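Local coordinates for protein putative aspartate aminotransferase (Thermus thermophilus, PDB 1IUG) that carries pyridoxal 5'-phosphate bound to a lysine and probably acts as an aminotransferase of class V, perhaps on aspartate, alanine or serine, at residues 158-163 with 177-182; 170-175 with 198-203. One frame throughout, in Å; residues are numbered along the deposited sequence.

Contact 1 of 2, residues 158-163 with 177-182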
loop_
_atom_site.group_PDB
_atom_site.type_symbol
_atom_site.label_atom_id
_atom_site.label_comp_id
_atom_site.label_asym_id
_atom_site.label_seq_id
_atom_site.Cartn_x
_atom_site.Cartn_y
_atom_site.Cartn_z
ATOM N N ALA A 158 8.848 15.420 -10.186
ATOM C CA ALA A 158 8.814 16.118 -8.906
ATOM C C ALA A 158 8.105 15.409 -7.759
ATOM O O ALA A 158 7.137 14.675 -7.957
ATOM C CB ALA A 158 8.219 17.499 -9.091
ATOM N N ASP A 159 8.631 15.624 -6.559
ATOM C CA ASP A 159 8.062 15.079 -5.337
ATOM C C ASP A 159 7.198 16.223 -4.813
ATOM O O ASP A 159 7.722 17.246 -4.376
ATOM C CB ASP A 159 9.180 14.747 -4.332
ATOM C CG ASP A 159 8.653 14.318 -2.948
ATOM O OD1 ASP A 159 7.534 14.701 -2.545
ATOM O OD2 ASP A 159 9.388 13.611 -2.236
ATOM N N MET A 160 5.880 16.059 -4.904
ATOM C CA MET A 160 4.937 17.068 -4.432
ATOM C C MET A 160 4.125 16.516 -3.259
ATOM O O MET A 160 2.968 16.902 -3.052
ATOM C CB MET A 160 3.992 17.488 -5.563
ATOM C CG MET A 160 4.639 18.292 -6.688
ATOM S SD MET A 160 3.422 18.677 -7.975
ATOM C CE MET A 160 4.393 19.596 -9.120
ATOM N N VAL A 161 4.743 15.625 -2.482
ATOM C CA VAL A 161 4.071 15.007 -1.346
ATOM C C VAL A 161 3.569 16.005 -0.318
ATOM O O VAL A 161 2.467 15.831 0.206
ATOM C CB VAL A 161 4.924 13.903 -0.676
ATOM C CG1 VAL A 161 4.194 13.342 0.529
ATOM C CG2 VAL A 161 5.191 12.772 -1.667
ATOM N N THR A 162 4.363 17.036 -0.014
ATOM C CA THR A 162 3.919 18.052 0.944
ATOM C C THR A 162 3.635 19.418 0.319
ATOM O O THR A 162 3.715 20.443 0.996
ATOM C CB THR A 162 4.864 18.218 2.166
ATOM O OG1 THR A 162 6.196 18.486 1.730
ATOM C CG2 THR A 162 4.838 16.975 3.033
ATOM N N SER A 163 3.363 19.435 -0.984
ATOM C CA SER A 163 3.011 20.676 -1.669
ATOM C C SER A 163 1.576 20.565 -2.204
ATOM O O SER A 163 0.859 21.565 -2.276
ATOM C CB SER A 163 4.000 21.017 -2.788
ATOM O OG SER A 163 4.042 20.022 -3.794
ATOM N N ASP A 177 6.900 17.409 -15.782
ATOM C CA ASP A 177 6.315 16.329 -16.572
ATOM C C ASP A 177 5.597 15.272 -15.744
ATOM O O ASP A 177 4.590 14.716 -16.177
ATOM C CB ASP A 177 7.387 15.676 -17.445
ATOM C CG ASP A 177 8.047 16.667 -18.379
ATOM O OD1 ASP A 177 7.361 17.138 -19.305
ATOM O OD2 ASP A 177 9.235 16.996 -18.172
ATOM N N ALA A 178 6.107 15.009 -14.546
ATOM C CA ALA A 178 5.504 14.010 -13.671
ATOM C C ALA A 178 5.713 14.375 -12.211
ATOM O O ALA A 178 6.703 15.015 -11.851
ATOM C CB ALA A 178 6.084 12.626 -13.963
ATOM N N ALA A 179 4.782 13.947 -11.369
ATOM C CA ALA A 179 4.859 14.247 -9.950
ATOM C C ALA A 179 4.314 13.107 -9.097
ATOM O O ALA A 179 3.511 12.296 -9.558
ATOM C CB ALA A 179 4.105 15.537 -9.650
ATOM N N ALA A 180 4.774 13.047 -7.853
ATOM C CA ALA A 180 4.325 12.029 -6.916
ATOM C C ALA A 180 3.862 12.698 -5.626
ATOM O O ALA A 180 4.393 13.731 -5.219
ATOM C CB ALA A 180 5.449 11.040 -6.622
ATOM N N SER A 181 2.832 12.123 -5.020
ATOM C CA SER A 181 2.295 12.621 -3.769
ATOM C C SER A 181 1.729 11.439 -2.992
ATOM O O SER A 181 1.733 10.310 -3.484
ATOM C CB SER A 181 1.208 13.666 -4.015
ATOM O OG SER A 181 0.842 14.289 -2.795
ATOM N N GLY A 182 1.265 11.707 -1.775
ATOM C CA GLY A 182 0.705 10.667 -0.931
ATOM C C GLY A 182 -0.568 11.134 -0.252
ATOM O O GLY A 182 -0.964 12.294 -0.377
#
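Peptide groups of Ala158 to Met160 lie alongside those of Ala178 to Ala180, with the methyls of Ala158 and Ala179 on one face of the sheet and the side chains of Asp159 and Ala180 on the other. Ala158 N donates to Ala178 O at 2.7 Å, and Ala180 N to Ala158 O at 2.9 Å, meeting that carbonyl almost head-on (C=O...N angle 168°). Met160 N closes a third bond, 2.8 Å to Ala180 O. Strands 155-159 and 178-182 are parallel neighbours in the large mixed sheet, joined where 155-159 ends and the chain turns away. There Asp159 OD1 accepts from Val161 N at 2.9 Å, an Asx turn that helps fix the carboxylate; its OD2 lies close to N1 of the pyridoxal ring carried at position 185, consistent with the aspartate that faces the pyridine nitrogen in fold type I aminotransferases. Met160, CG anti to its carbonyl carbon (chi1 -69°) and extended beyond, lays SD over the Ala179 methyl at 3.6 Å. Val161 rests CG2 against Ser181 CA at 3.6 Å, while Ser181 OG gives Met160 O a weak bond of 3.4 Å. Across the Asp159 and Ala180 face runs helix 60-71.

Contact 2 of 2, residues 170-175 with 198-203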
loop_
_atom_site.group_PDB
_atom_site.type_symbol
_atom_site.label_atom_id
_atom_site.label_comp_id
_atom_site.label_asym_id
_atom_site.label_seq_id
_atom_site.Cartn_x
_atom_site.Cartn_y
_atom_site.Cartn_z
ATOM N N ALA A 170 1.176 22.602 -10.099
ATOM C CA ALA A 170 0.727 22.369 -11.468
ATOM C C ALA A 170 1.773 21.489 -12.123
ATOM O O ALA A 170 2.902 21.399 -11.642
ATOM C CB ALA A 170 0.596 23.681 -12.229
ATOM N N LEU A 171 1.390 20.789 -13.182
ATOM C CA LEU A 171 2.342 19.944 -13.884
ATOM C C LEU A 171 2.947 20.684 -15.074
ATOM O O LEU A 171 3.908 21.438 -14.907
ATOM C CB LEU A 171 1.696 18.630 -14.318
ATOM C CG LEU A 171 2.254 17.389 -13.614
ATOM C CD1 LEU A 171 2.151 17.557 -12.111
ATOM C CD2 LEU A 171 1.491 16.158 -14.058
ATOM N N GLU A 172 2.363 20.509 -16.259
ATOM C CA GLU A 172 2.876 21.154 -17.465
ATOM C C GLU A 172 2.985 22.676 -17.374
ATOM O O GLU A 172 3.916 23.262 -17.922
ATOM C CB GLU A 172 2.084 20.730 -18.719
ATOM C CG GLU A 172 0.560 20.831 -18.632
ATOM C CD GLU A 172 -0.114 19.534 -18.187
ATOM O OE1 GLU A 172 -1.190 19.204 -18.725
ATOM O OE2 GLU A 172 0.415 18.846 -17.296
ATOM N N ALA A 173 2.072 23.308 -16.640
ATOM C CA ALA A 173 2.096 24.760 -16.484
ATOM C C ALA A 173 3.337 25.231 -15.722
ATOM O O ALA A 173 3.738 26.383 -15.845
ATOM C CB ALA A 173 0.836 25.241 -15.794
ATOM N N MET A 174 3.930 24.345 -14.925
ATOM C CA MET A 174 5.139 24.680 -14.173
ATOM C C MET A 174 6.373 24.032 -14.801
ATOM O O MET A 174 7.469 24.102 -14.244
ATOM C CB MET A 174 5.021 24.250 -12.705
ATOM C CG MET A 174 3.939 24.972 -11.911
ATOM S SD MET A 174 4.193 24.909 -10.106
ATOM C CE MET A 174 4.642 23.236 -9.867
ATOM N N GLY A 175 6.189 23.408 -15.963
ATOM C CA GLY A 175 7.292 22.749 -16.644
ATOM C C GLY A 175 7.592 21.358 -16.105
ATOM O O GLY A 175 8.588 20.740 -16.480
ATOM N N LEU A 198 0.914 12.104 -14.302
ATOM C CA LEU A 198 1.668 12.142 -15.548
ATOM C C LEU A 198 1.043 13.111 -16.548
ATOM O O LEU A 198 -0.136 12.992 -16.889
ATOM C CB LEU A 198 1.715 10.742 -16.172
ATOM C CG LEU A 198 2.323 9.612 -15.334
ATOM C CD1 LEU A 198 1.884 8.269 -15.871
ATOM C CD2 LEU A 198 3.840 9.729 -15.312
ATOM N N SER A 199 1.844 14.060 -17.019
ATOM C CA SER A 199 1.392 15.038 -18.006
ATOM C C SER A 199 1.280 14.333 -19.363
ATOM O O SER A 199 1.783 13.212 -19.533
ATOM C CB SER A 199 2.406 16.185 -18.110
ATOM O OG SER A 199 3.623 15.736 -18.683
ATOM N N PRO A 200 0.604 14.968 -20.341
ATOM C CA PRO A 200 0.458 14.360 -21.673
ATOM C C PRO A 200 1.828 14.028 -22.264
ATOM O O PRO A 200 2.023 12.973 -22.864
ATOM C CB PRO A 200 -0.249 15.461 -22.466
ATOM C CG PRO A 200 -1.117 16.106 -21.418
ATOM C CD PRO A 200 -0.166 16.223 -20.250
ATOM N N ARG A 201 2.779 14.924 -22.021
ATOM C CA ARG A 201 4.162 14.803 -22.471
ATOM C C ARG A 201 4.745 13.485 -21.934
ATOM O O ARG A 201 5.268 12.665 -22.692
ATOM C CB ARG A 201 4.937 16.004 -21.909
ATOM C CG ARG A 201 6.036 16.639 -22.764
ATOM C CD ARG A 201 7.167 15.704 -23.107
ATOM N NE ARG A 201 8.368 16.446 -23.503
ATOM C CZ ARG A 201 9.311 16.866 -22.661
ATOM N NH1 ARG A 201 9.208 16.629 -21.362
ATOM N NH2 ARG A 201 10.382 17.491 -23.123
ATOM N N ALA A 202 4.598 13.271 -20.627
ATOM C CA ALA A 202 5.108 12.074 -19.959
ATOM C C ALA A 202 4.422 10.779 -20.397
ATOM O O ALA A 202 5.056 9.726 -20.455
ATOM C CB ALA A 202 5.009 12.238 -18.445
ATOM N N LEU A 203 3.132 10.865 -20.712
ATOM C CA LEU A 203 2.362 9.701 -21.142
ATOM C C LEU A 203 2.904 9.070 -22.424
ATOM O O LEU A 203 2.890 7.847 -22.571
ATOM C CB LEU A 203 0.882 10.067 -21.308
ATOM C CG LEU A 203 0.098 10.379 -20.026
ATOM C CD1 LEU A 203 -1.267 10.960 -20.364
ATOM C CD2 LEU A 203 -0.052 9.120 -19.182
#
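With chi1 at 50° and a sharp bend at chi2 (-93°), the Glu172 side chain folds so that its carboxylate reaches Ser199 and Pro200 at the start of helix 200-204. OE2 sits 3.4 Å from Ser199 CB, and OE1 lies 3.5 Å from Pro200 CD, the Glu172 chain crossing the proline ring at about a right angle. Leu171, the residue before it, brings CD2 to 3.6 Å from Ser199 N and also touches the carbonyl carbon of Leu198, so this methyl packs on the backbone where strand 193-198 gives way to the helix. Ser199 is the N-cap: its OG accepts from Ala202 N at 3.3 Å in a nearly straight bond (164°), with Asp177 as its partner outside the two segments. On the other side, a short 3-10 segment, 172-174, is closed by Met174 N bonding to Leu171 O at 2.9 Å. The polar end of Glu172 is held by Glu50 N at OE1 and Thr49 OG1 at OE2. Were Glu172 replaced by an alanine, Glu50 N and Thr49 OG1 would probably lose their acceptor and a gap would be likely to open beside Pro200. No hydrogen bond joins the two segments; carboxylate oxygens of Glu172 and a methyl of Leu171 rest on Ser199 and Pro200, while the carboxylate finds its polar partners in Thr49 and Glu50.

In the fold
The four segments alternate along the chain, so the loop that leaves strand 155-159 supplies part of contact 2 before returning as strand 178-182 of contact 1. The centres of the two contacts are about 12 Å apart, and Asp177 is the main tie: OD1 forms a salt bridge with Arg201 NH1 at 2.8 Å, and O lies 2.9 Å from Ser199 OG, a probable hydrogen bond. Met160 CE also packs on Ala170 O at 3.4 Å. In contact 1 the Asp159 carboxylate approaches the cofactor, and the side chain of Val161 is about 11 Å from that of Arg322, a predicted substrate-binding residue. Contact 2, whose centre is about 17 Å from the chain centre, lies away from the cofactor site.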